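Local coordinates for protein 2-dehydropantoate 2-reductase (Enterococcus faecium, PDB 3WFI) that works as an NAD-dependent D-mandelate dehydrogenase and belongs to the ketopantoate reductase family of two-domain oxidoreductases, at residues G12-F15 with G16-H20; A188-N191 with G192-G196; S260-Q263 with D264-N268. All blocks are in the same frame, centred on the assembly; numbering follows the deposited sequence.

How the interactions relate
The three contacts come in series along the chain and divide between its two parts. Interaction 1 lies on helix 10-21, the helix of the beta-alpha-beta unit that opens the Rossmann-type N-terminal part. Interactions 2 and 3 belong to the helical C-terminal part: 188-196 spans the break between helices 180-191 and 194-201, and 260-268 runs along helix 260-267. Their centres are about 14 Å apart, and they touch through a hydrogen bond from the backbone of Met-261 to the side chain of Asn-195. Interaction 1 stands about 32 Å, centre to centre, from either of them. Residues of the NAD(+) site lie near all three, so the site draws on both parts of the protein.

Interaction 1: G12-F15 with G16-H20; sequences GSRF and GLMLH
Arg-14 and Met-18, one turn apart on the same face of helix 10-21, run side by side and point the same way. The contact is carried by the sulfur: Met-18 SD rests 3.5 Å from Arg-14 CG, and it also meets the edge of the guanidinium in the plane of that group. There Arg-14 NH1 gives Met-18 SD a weak N-H...S hydrogen bond of 3.7 Å. Arg-14 leaves the helix with CG anti to the backbone N (chi1 173°), stays extended at chi2 and bends at chi3, which brings the NH1 edge of the guanidinium round to the sulfur. The stronger polar partner lies elsewhere, since NE bonds to Thr-130 O.

Apolar packing follows the same four-residue spacing. Phe-15 CB is 4.4 Å from Leu-19 CD1, and that methyl also lies 3.3 Å from Phe-15 O. Beyond its own helix, the Phe-15 ring meets Phe-77 edge-to-face. Leu-17, on another side, packs on Ala-46, Phe-48 and Ala-55, the kind of surface that a branched aliphatic chain fills well.

The backbone supplies the regular alpha-helical ladder. Gly-16 N bonds to Gly-12 O at 2.8 Å, and Leu-17, Met-18 and Leu-19 each reach back in the same manner to Ser-13, Arg-14 and Phe-15. Ser-13 turns its hydroxyl back to Gly-9 O. Gly-12 fits the last glycine of a Rossmann-type GxGxxG pattern, where the lack of a side chain, as in other Rossmann folds, lets the helix pack closely on the strands of the unit.

Thioether sulfur is a soft, poor acceptor, so Met-18 gives Arg-14 an apolar flank for its methylenes and a modest bond for NH1. The guanidinium's direction is probably set more by its bonds elsewhere, among them NE to Thr-130 O, close to Ala-131 of the NAD(+) site.

Interaction 2: A188-N191 with G192-G196; sequences ACVN and GTMNG
Thr-193 turns its hydroxyl back on the helix end before it: OG1 lies 2.8 Å from Cys-189 O and 3.2 Å from Val-190 O, and its one proton could serve either carbonyl. A chi1 of 51° puts OG1 between the backbone N and the carbonyl carbon, facing both. Val-190 O also accepts Met-194 N at 3.1 Å, while Val-190 CG1 and Met-194 CG make a loose apolar contact.

Asn-191 O is handled differently. Asn-195 ND2 bonds to Asn-191 O at 3.2 Å, on a lone pair in the carbonyl plane. A water gives Asn-191 O a second bond and accepts Gly-196 N, bridging the break between the two helices.

The second shell holds these groups. Asn-195 OD1 accepts Met-261 N, which fixes the turn of its amide, and Asn-191 OD1 meets Lys-187 NZ. Helices 214-231 and 238-246 pack against the apolar flank around Cys-189 and Thr-193.

A break of this kind, with side chains and water replacing helical backbone bonds, joins helices 180-191 and 194-201 in the 6PGD_C-type helical domain, with the side chain of Asn-191 about 7 Å from that of Asn-105 and the side chain of Asn-195 about 7 Å from that of Glu-273, both residues of the NAD(+) site.

Interaction 3: S260-Q263 with D264-N268; sequences SMYQ and DLIKN
Tyr-262 lays one face of its ring over the branched side chain of Ile-266, a turn further along. Ile-266 CG1 makes a CH-pi contact, 3.8 Å from the ring centroid and 15° off the normal, while its other branch slips toward the phenol end, CG2 3.6 Å from Tyr-262 OH. With CG anti to the backbone N (chi1 -177°), the tyrosine ring leans along the helix above the isoleucine. A beta-branched residue suits the place, because two arms cover a long stretch of ring. The hydroxyl reaches beyond this pair to Asp-202 OD1.

Asp-264 lies on another flank. Its N bonds to Ser-260 O at 2.8 Å, and OD1 forms a salt bridge with Arg-270, a residue of the NAD(+) site; the pairing would favour the charged carboxylate. A water donates to Asp-264 OD1 at 3.2 Å and, weakly, to Gln-263 OE1.

Toward its end the helix widens into a pi-type turn. Tyr-262 O still accepts Ile-266 N at 2.9 Å, though the N-H...O angle falls to 136°, and it takes a weak second bond from Lys-267 N. Gln-263 O then receives a bond from Asn-268 N at 2.9 Å, five residues on. Lys-267 and Asn-268 are exposed, as suits charged and amide side chains.

The buried residues face inward: Met-261, Tyr-262 and Leu-265 all pack on Thr-199 of helix 194-201, and Leu-265 also meets Lys-305 and Glu-306 of helix 293-308, so helix 260-267 lies against both.

Interaction 1: G12-F15 with G16-H20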
ATOM      1  N   GLY B  12     -33.678 -14.526   3.844  1.00 21.73           N
ATOM      2  CA  GLY B  12     -34.384 -14.966   2.639  1.00 20.95           C
ATOM      3  C   GLY B  12     -35.614 -15.799   2.981  1.00 20.84           C
ATOM      4  O   GLY B  12     -36.675 -15.658   2.363  1.00 20.38           O
ATOM      5  N   SER B  13     -35.469 -16.673   3.966  1.00 20.59           N
ATOM      6  CA  SER B  13     -36.586 -17.491   4.429  1.00 21.89           C
ATOM      7  C   SER B  13     -37.688 -16.634   5.055  1.00 22.10           C
ATOM      8  O   SER B  13     -38.861 -16.916   4.862  1.00 24.34           O
ATOM      9  CB  SER B  13     -36.108 -18.561   5.409  1.00 21.67           C
ATOM     10  OG  SER B  13     -35.313 -19.541   4.750  1.00 21.84           O
ATOM     11  N   ARG B  14     -37.323 -15.595   5.798  1.00 23.02           N
ATOM     12  CA  ARG B  14     -38.328 -14.683   6.340  1.00 23.13           C
ATOM     13  C   ARG B  14     -39.108 -14.050   5.194  1.00 22.57           C
ATOM     14  O   ARG B  14     -40.339 -14.111   5.167  1.00 21.93           O
ATOM     15  CB  ARG B  14     -37.703 -13.562   7.175  1.00 23.68           C
ATOM     16  CG  ARG B  14     -38.734 -12.515   7.586  1.00 24.60           C
ATOM     17  CD  ARG B  14     -38.148 -11.342   8.354  1.00 25.93           C
ATOM     18  NE  ARG B  14     -37.940 -11.595   9.785  1.00 27.39           N
ATOM     19  CZ  ARG B  14     -38.892 -11.641  10.727  1.00 28.94           C
ATOM     20  NH1 ARG B  14     -40.176 -11.507  10.425  1.00 29.19           N
ATOM     21  NH2 ARG B  14     -38.549 -11.855  12.000  1.00 30.18           N
ATOM     22  N   PHE B  15     -38.377 -13.445   4.255  1.00 21.29           N
ATOM     23  CA  PHE B  15     -38.993 -12.755   3.118  1.00 21.05           C
ATOM     24  C   PHE B  15     -39.860 -13.716   2.305  1.00 20.81           C
ATOM     25  O   PHE B  15     -41.003 -13.403   1.992  1.00 21.28           O
ATOM     26  CB  PHE B  15     -37.937 -12.101   2.221  1.00 20.53           C
ATOM     27  CG  PHE B  15     -37.523 -10.721   2.663  1.00 20.82           C
ATOM     28  CD1 PHE B  15     -36.920 -10.525   3.900  1.00 20.78           C
ATOM     29  CD2 PHE B  15     -37.698  -9.621   1.830  1.00 20.69           C
ATOM     30  CE1 PHE B  15     -36.533  -9.274   4.315  1.00 20.76           C
ATOM     31  CE2 PHE B  15     -37.309  -8.354   2.239  1.00 20.36           C
ATOM     32  CZ  PHE B  15     -36.721  -8.185   3.487  1.00 21.13           C
ATOM     33  N   GLY B  16     -39.327 -14.894   2.006  1.00 21.18           N
ATOM     34  CA  GLY B  16     -40.054 -15.920   1.273  1.00 21.80           C
ATOM     35  C   GLY B  16     -41.348 -16.334   1.952  1.00 22.92           C
ATOM     36  O   GLY B  16     -42.406 -16.415   1.311  1.00 22.63           O
ATOM     37  N   LEU B  17     -41.267 -16.592   3.252  1.00 23.88           N
ATOM     38  CA  LEU B  17     -42.445 -16.960   4.025  1.00 23.73           C
ATOM     39  C   LEU B  17     -43.496 -15.852   4.049  1.00 23.38           C
ATOM     40  O   LEU B  17     -44.685 -16.095   3.778  1.00 22.86           O
ATOM     41  CB  LEU B  17     -42.050 -17.305   5.452  1.00 24.62           C
ATOM     42  CG  LEU B  17     -43.206 -17.836   6.292  1.00 25.77           C
ATOM     43  CD1 LEU B  17     -43.740 -19.144   5.719  1.00 26.58           C
ATOM     44  CD2 LEU B  17     -42.748 -18.019   7.734  1.00 27.02           C
ATOM     45  N   MET B  18     -43.064 -14.635   4.368  1.00 22.44           N
ATOM     46  CA  MET B  18     -43.995 -13.528   4.491  1.00 22.04           C
ATOM     47  C   MET B  18     -44.651 -13.220   3.135  1.00 21.16           C
ATOM     48  O   MET B  18     -45.867 -13.039   3.058  1.00 19.47           O
ATOM     49  CB  MET B  18     -43.312 -12.308   5.081  1.00 22.44           C
ATOM     50  CG  MET B  18     -42.938 -12.516   6.538  1.00 23.75           C
ATOM     51  SD  MET B  18     -41.973 -11.184   7.235  1.00 24.64           S
ATOM     52  CE  MET B  18     -43.216  -9.925   7.492  1.00 24.54           C
ATOM     53  N   LEU B  19     -43.859 -13.223   2.073  1.00 21.20           N
ATOM     54  CA  LEU B  19     -44.378 -13.003   0.720  1.00 21.69           C
ATOM     55  C   LEU B  19     -45.362 -14.082   0.273  1.00 23.45           C
ATOM     56  O   LEU B  19     -46.356 -13.795  -0.394  1.00 25.14           O
ATOM     57  CB  LEU B  19     -43.225 -12.912  -0.285  1.00 21.30           C
ATOM     58  CG  LEU B  19     -42.452 -11.597  -0.205  1.00 21.21           C
ATOM     59  CD1 LEU B  19     -41.097 -11.725  -0.887  1.00 21.14           C
ATOM     60  CD2 LEU B  19     -43.263 -10.456  -0.813  1.00 21.56           C
ATOM     61  N   HIS B  20     -45.055 -15.324   0.613  1.00 25.34           N
ATOM     62  CA  HIS B  20     -45.916 -16.458   0.318  1.00 27.88           C
ATOM     63  C   HIS B  20     -47.261 -16.330   1.022  1.00 29.40           C
ATOM     64  O   HIS B  20     -48.314 -16.469   0.384  1.00 29.92           O
ATOM     65  CB  HIS B  20     -45.234 -17.747   0.754  1.00 28.33           C
ATOM     66  CG  HIS B  20     -46.146 -18.927   0.756  1.00 30.46           C
ATOM     67  ND1 HIS B  20     -46.710 -19.422   1.912  1.00 31.62           N
ATOM     68  CD2 HIS B  20     -46.617 -19.692  -0.252  1.00 31.10           C
ATOM     69  CE1 HIS B  20     -47.476 -20.455   1.616  1.00 32.71           C
ATOM     70  NE2 HIS B  20     -47.436 -20.641   0.310  1.00 32.67           N
TER

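Interaction 2: A188-N191 with G192-G196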
ATOM      1  N   ALA B 188     -19.418   2.239   2.438  1.00 17.86           N
ATOM      2  CA  ALA B 188     -18.318   1.572   1.718  1.00 17.93           C
ATOM      3  C   ALA B 188     -16.990   2.289   1.923  1.00 17.46           C
ATOM      4  O   ALA B 188     -15.929   1.642   1.914  1.00 17.26           O
ATOM      5  CB  ALA B 188     -18.633   1.439   0.231  1.00 17.89           C
ATOM      6  N   CYS B 189     -17.049   3.613   2.116  1.00 17.21           N
ATOM      7  CA  CYS B 189     -15.854   4.387   2.444  1.00 17.89           C
ATOM      8  C   CYS B 189     -15.251   3.903   3.777  1.00 17.91           C
ATOM      9  O   CYS B 189     -14.041   3.707   3.887  1.00 17.64           O
ATOM     10  CB  CYS B 189     -16.161   5.895   2.489  1.00 18.05           C
ATOM     11  SG  CYS B 189     -16.451   6.654   0.863  1.00 18.00           S
ATOM     12  N   VAL B 190     -16.098   3.668   4.775  1.00 18.64           N
ATOM     13  CA  VAL B 190     -15.636   3.060   6.033  1.00 18.65           C
ATOM     14  C   VAL B 190     -15.029   1.678   5.773  1.00 18.63           C
ATOM     15  O   VAL B 190     -13.968   1.345   6.301  1.00 18.28           O
ATOM     16  CB  VAL B 190     -16.781   2.921   7.066  1.00 19.45           C
ATOM     17  CG1 VAL B 190     -16.258   2.307   8.354  1.00 19.91           C
ATOM     18  CG2 VAL B 190     -17.448   4.268   7.330  1.00 19.71           C
ATOM     19  N   ASN B 191     -15.703   0.878   4.950  1.00 19.35           N
ATOM     20  CA  ASN B 191     -15.244  -0.483   4.662  1.00 20.25           C
ATOM     21  C   ASN B 191     -13.989  -0.492   3.788  1.00 19.32           C
ATOM     22  O   ASN B 191     -13.193  -1.421   3.866  1.00 20.13           O
ATOM     23  CB  ASN B 191     -16.336  -1.317   4.008  1.00 21.67           C
ATOM     24  CG  ASN B 191     -17.488  -1.606   4.952  1.00 23.26           C
ATOM     25  OD1 ASN B 191     -17.340  -1.574   6.180  1.00 24.77           O
ATOM     26  ND2 ASN B 191     -18.651  -1.849   4.383  1.00 24.91           N
ATOM     27  N   GLY B 192     -13.816   0.560   2.993  1.00 18.97           N
ATOM     28  CA  GLY B 192     -12.648   0.712   2.145  1.00 18.24           C
ATOM     29  C   GLY B 192     -11.440   1.375   2.786  1.00 18.26           C
ATOM     30  O   GLY B 192     -10.416   1.553   2.124  1.00 17.89           O
ATOM     31  N   THR B 193     -11.549   1.741   4.068  1.00 18.23           N
ATOM     32  CA  THR B 193     -10.457   2.373   4.793  1.00 18.42           C
ATOM     33  C   THR B 193     -10.035   1.546   5.994  1.00 18.70           C
ATOM     34  O   THR B 193      -8.900   1.104   6.059  1.00 18.03           O
ATOM     35  CB  THR B 193     -10.798   3.811   5.230  1.00 18.40           C
ATOM     36  OG1 THR B 193     -12.059   3.845   5.916  1.00 17.60           O
ATOM     37  CG2 THR B 193     -10.869   4.714   4.021  1.00 18.34           C
ATOM     38  N   MET B 194     -10.952   1.330   6.935  1.00 19.39           N
ATOM     39  CA  MET B 194     -10.614   0.646   8.180  1.00 20.00           C
ATOM     40  C   MET B 194     -10.138  -0.780   7.933  1.00 20.23           C
ATOM     41  O   MET B 194      -9.110  -1.197   8.480  1.00 21.20           O
ATOM     42  CB  MET B 194     -11.828   0.627   9.129  1.00 20.72           C
ATOM     43  CG  MET B 194     -12.294   1.994   9.598  1.00 21.29           C
ATOM     44  SD  MET B 194     -11.014   2.975  10.432  1.00 22.08           S
ATOM     45  CE  MET B 194     -10.602   4.141   9.123  1.00 22.31           C
ATOM     46  N   ASN B 195     -10.862  -1.504   7.082  1.00 18.98           N
ATOM     47  CA  ASN B 195     -10.581  -2.912   6.816  1.00 18.60           C
ATOM     48  C   ASN B 195      -9.173  -3.159   6.257  1.00 17.84           C
ATOM     49  O   ASN B 195      -8.367  -3.846   6.888  1.00 16.40           O
ATOM     50  CB  ASN B 195     -11.621  -3.502   5.870  1.00 18.76           C
ATOM     51  CG  ASN B 195     -12.882  -3.955   6.590  1.00 20.06           C
ATOM     52  OD1 ASN B 195     -12.817  -4.597   7.655  1.00 21.88           O
ATOM     53  ND2 ASN B 195     -14.032  -3.633   6.015  1.00 19.12           N
ATOM     54  N   GLY B 196      -8.901  -2.633   5.063  1.00 16.61           N
ATOM     55  CA  GLY B 196      -7.598  -2.813   4.415  1.00 15.79           C
ATOM     56  C   GLY B 196      -6.412  -2.298   5.198  1.00 15.62           C
ATOM     57  O   GLY B 196      -5.394  -2.997   5.316  1.00 15.07           O
TER
HETATM   58  O   HOH W   1     -10.610  -1.823   2.921  1.00 17.70           O

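Interaction 3: S260-Q263 with D264-N268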
ATOM      1  N   SER B 260     -13.707  -6.433  10.451  1.00 26.28           N
ATOM      2  CA  SER B 260     -14.055  -7.755   9.894  1.00 25.80           C
ATOM      3  C   SER B 260     -12.994  -8.330   8.939  1.00 24.99           C
ATOM      4  O   SER B 260     -12.719  -9.532   8.968  1.00 23.81           O
ATOM      5  CB  SER B 260     -15.405  -7.708   9.181  1.00 27.45           C
ATOM      6  OG  SER B 260     -15.343  -6.961   7.980  1.00 29.32           O
ATOM      7  N   MET B 261     -12.389  -7.485   8.103  1.00 23.09           N
ATOM      8  CA  MET B 261     -11.367  -7.966   7.147  1.00 21.76           C
ATOM      9  C   MET B 261     -10.144  -8.520   7.858  1.00 21.90           C
ATOM     10  O   MET B 261      -9.567  -9.520   7.428  1.00 22.13           O
ATOM     11  CB  MET B 261     -10.942  -6.862   6.169  1.00 20.67           C
ATOM     12  CG  MET B 261      -9.968  -7.362   5.090  1.00 20.65           C
ATOM     13  SD  MET B 261      -9.677  -6.157   3.790  1.00 19.31           S
ATOM     14  CE  MET B 261     -11.315  -6.013   3.070  1.00 19.98           C
ATOM     15  N   TYR B 262      -9.752  -7.864   8.946  1.00 22.93           N
ATOM     16  CA  TYR B 262      -8.677  -8.349   9.802  1.00 23.90           C
ATOM     17  C   TYR B 262      -9.043  -9.710  10.410  1.00 24.72           C
ATOM     18  O   TYR B 262      -8.215 -10.614  10.451  1.00 24.86           O
ATOM     19  CB  TYR B 262      -8.379  -7.320  10.902  1.00 24.53           C
ATOM     20  CG  TYR B 262      -7.224  -7.673  11.804  1.00 25.88           C
ATOM     21  CD1 TYR B 262      -5.988  -7.076  11.637  1.00 26.94           C
ATOM     22  CD2 TYR B 262      -7.370  -8.593  12.843  1.00 26.70           C
ATOM     23  CE1 TYR B 262      -4.926  -7.392  12.461  1.00 27.51           C
ATOM     24  CE2 TYR B 262      -6.317  -8.915  13.673  1.00 26.89           C
ATOM     25  CZ  TYR B 262      -5.095  -8.315  13.472  1.00 28.06           C
ATOM     26  OH  TYR B 262      -4.030  -8.626  14.272  1.00 28.93           O
ATOM     27  N   GLN B 263     -10.284  -9.840  10.880  1.00 26.37           N
ATOM     28  CA  GLN B 263     -10.789 -11.113  11.412  1.00 27.81           C
ATOM     29  C   GLN B 263     -10.752 -12.201  10.349  1.00 26.35           C
ATOM     30  O   GLN B 263     -10.304 -13.307  10.612  1.00 26.13           O
ATOM     31  CB  GLN B 263     -12.215 -10.950  11.955  1.00 31.20           C
ATOM     32  CG  GLN B 263     -12.285  -9.956  13.096  1.00 34.25           C
ATOM     33  CD  GLN B 263     -13.644  -9.861  13.742  1.00 38.86           C
ATOM     34  OE1 GLN B 263     -14.621 -10.458  13.280  1.00 42.29           O
ATOM     35  NE2 GLN B 263     -13.712  -9.102  14.826  1.00 41.81           N
ATOM     36  N   ASP B 264     -11.203 -11.882   9.141  1.00 26.01           N
ATOM     37  CA  ASP B 264     -11.182 -12.849   8.043  1.00 25.79           C
ATOM     38  C   ASP B 264      -9.768 -13.360   7.760  1.00 25.51           C
ATOM     39  O   ASP B 264      -9.514 -14.561   7.753  1.00 26.17           O
ATOM     40  CB  ASP B 264     -11.743 -12.234   6.759  1.00 26.26           C
ATOM     41  CG  ASP B 264     -13.256 -12.027   6.802  1.00 28.11           C
ATOM     42  OD1 ASP B 264     -13.934 -12.605   7.693  1.00 27.70           O
ATOM     43  OD2 ASP B 264     -13.764 -11.302   5.906  1.00 27.17           O
ATOM     44  N   LEU B 265      -8.836 -12.443   7.554  1.00 24.29           N
ATOM     45  CA  LEU B 265      -7.514 -12.819   7.078  1.00 24.14           C
ATOM     46  C   LEU B 265      -6.567 -13.227   8.202  1.00 26.16           C
ATOM     47  O   LEU B 265      -6.052 -14.337   8.202  1.00 26.06           O
ATOM     48  CB  LEU B 265      -6.885 -11.681   6.269  1.00 22.52           C
ATOM     49  CG  LEU B 265      -5.520 -11.983   5.629  1.00 22.19           C
ATOM     50  CD1 LEU B 265      -5.536 -13.306   4.891  1.00 22.17           C
ATOM     51  CD2 LEU B 265      -5.114 -10.855   4.688  1.00 21.76           C
ATOM     52  N   ILE B 266      -6.336 -12.316   9.137  1.00 27.12           N
ATOM     53  CA  ILE B 266      -5.289 -12.497  10.145  1.00 28.91           C
ATOM     54  C   ILE B 266      -5.682 -13.581  11.149  1.00 31.18           C
ATOM     55  O   ILE B 266      -4.851 -14.418  11.516  1.00 31.31           O
ATOM     56  CB  ILE B 266      -4.983 -11.188  10.889  1.00 28.10           C
ATOM     57  CG1 ILE B 266      -4.615 -10.066   9.906  1.00 27.46           C
ATOM     58  CG2 ILE B 266      -3.877 -11.395  11.924  1.00 29.01           C
ATOM     59  CD1 ILE B 266      -3.472 -10.381   8.968  1.00 26.71           C
ATOM     60  N   LYS B 267      -6.953 -13.588  11.552  1.00 33.77           N
ATOM     61  CA  LYS B 267      -7.456 -14.563  12.528  1.00 37.70           C
ATOM     62  C   LYS B 267      -7.949 -15.865  11.906  1.00 36.59           C
ATOM     63  O   LYS B 267      -7.559 -16.951  12.346  1.00 38.08           O
ATOM     64  CB  LYS B 267      -8.609 -13.973  13.341  1.00 40.76           C
ATOM     65  CG  LYS B 267      -8.237 -12.860  14.292  1.00 44.81           C
ATOM     66  CD  LYS B 267      -9.348 -12.705  15.344  1.00 49.51           C
ATOM     67  CE  LYS B 267      -9.842 -14.024  15.961  1.00 51.86           C
ATOM     68  NZ  LYS B 267     -10.824 -13.829  17.070  1.00 53.67           N
ATOM     69  N   ASN B 268      -8.844 -15.763  10.929  1.00 35.39           N
ATOM     70  CA  ASN B 268      -9.510 -16.946  10.373  1.00 34.94           C
ATOM     71  C   ASN B 268      -8.785 -17.554   9.165  1.00 34.18           C
ATOM     72  O   ASN B 268      -9.201 -18.602   8.658  1.00 34.04           O
ATOM     73  CB  ASN B 268     -10.951 -16.610   9.988  1.00 36.16           C
ATOM     74  CG  ASN B 268     -11.790 -16.166  11.173  1.00 38.39           C
ATOM     75  OD1 ASN B 268     -11.306 -16.061  12.287  1.00 39.94           O
ATOM     76  ND2 ASN B 268     -13.064 -15.906  10.927  1.00 40.29           N
TER
HETATM   77  O   HOH W   2     -15.655 -11.901  10.343  1.00 40.91           O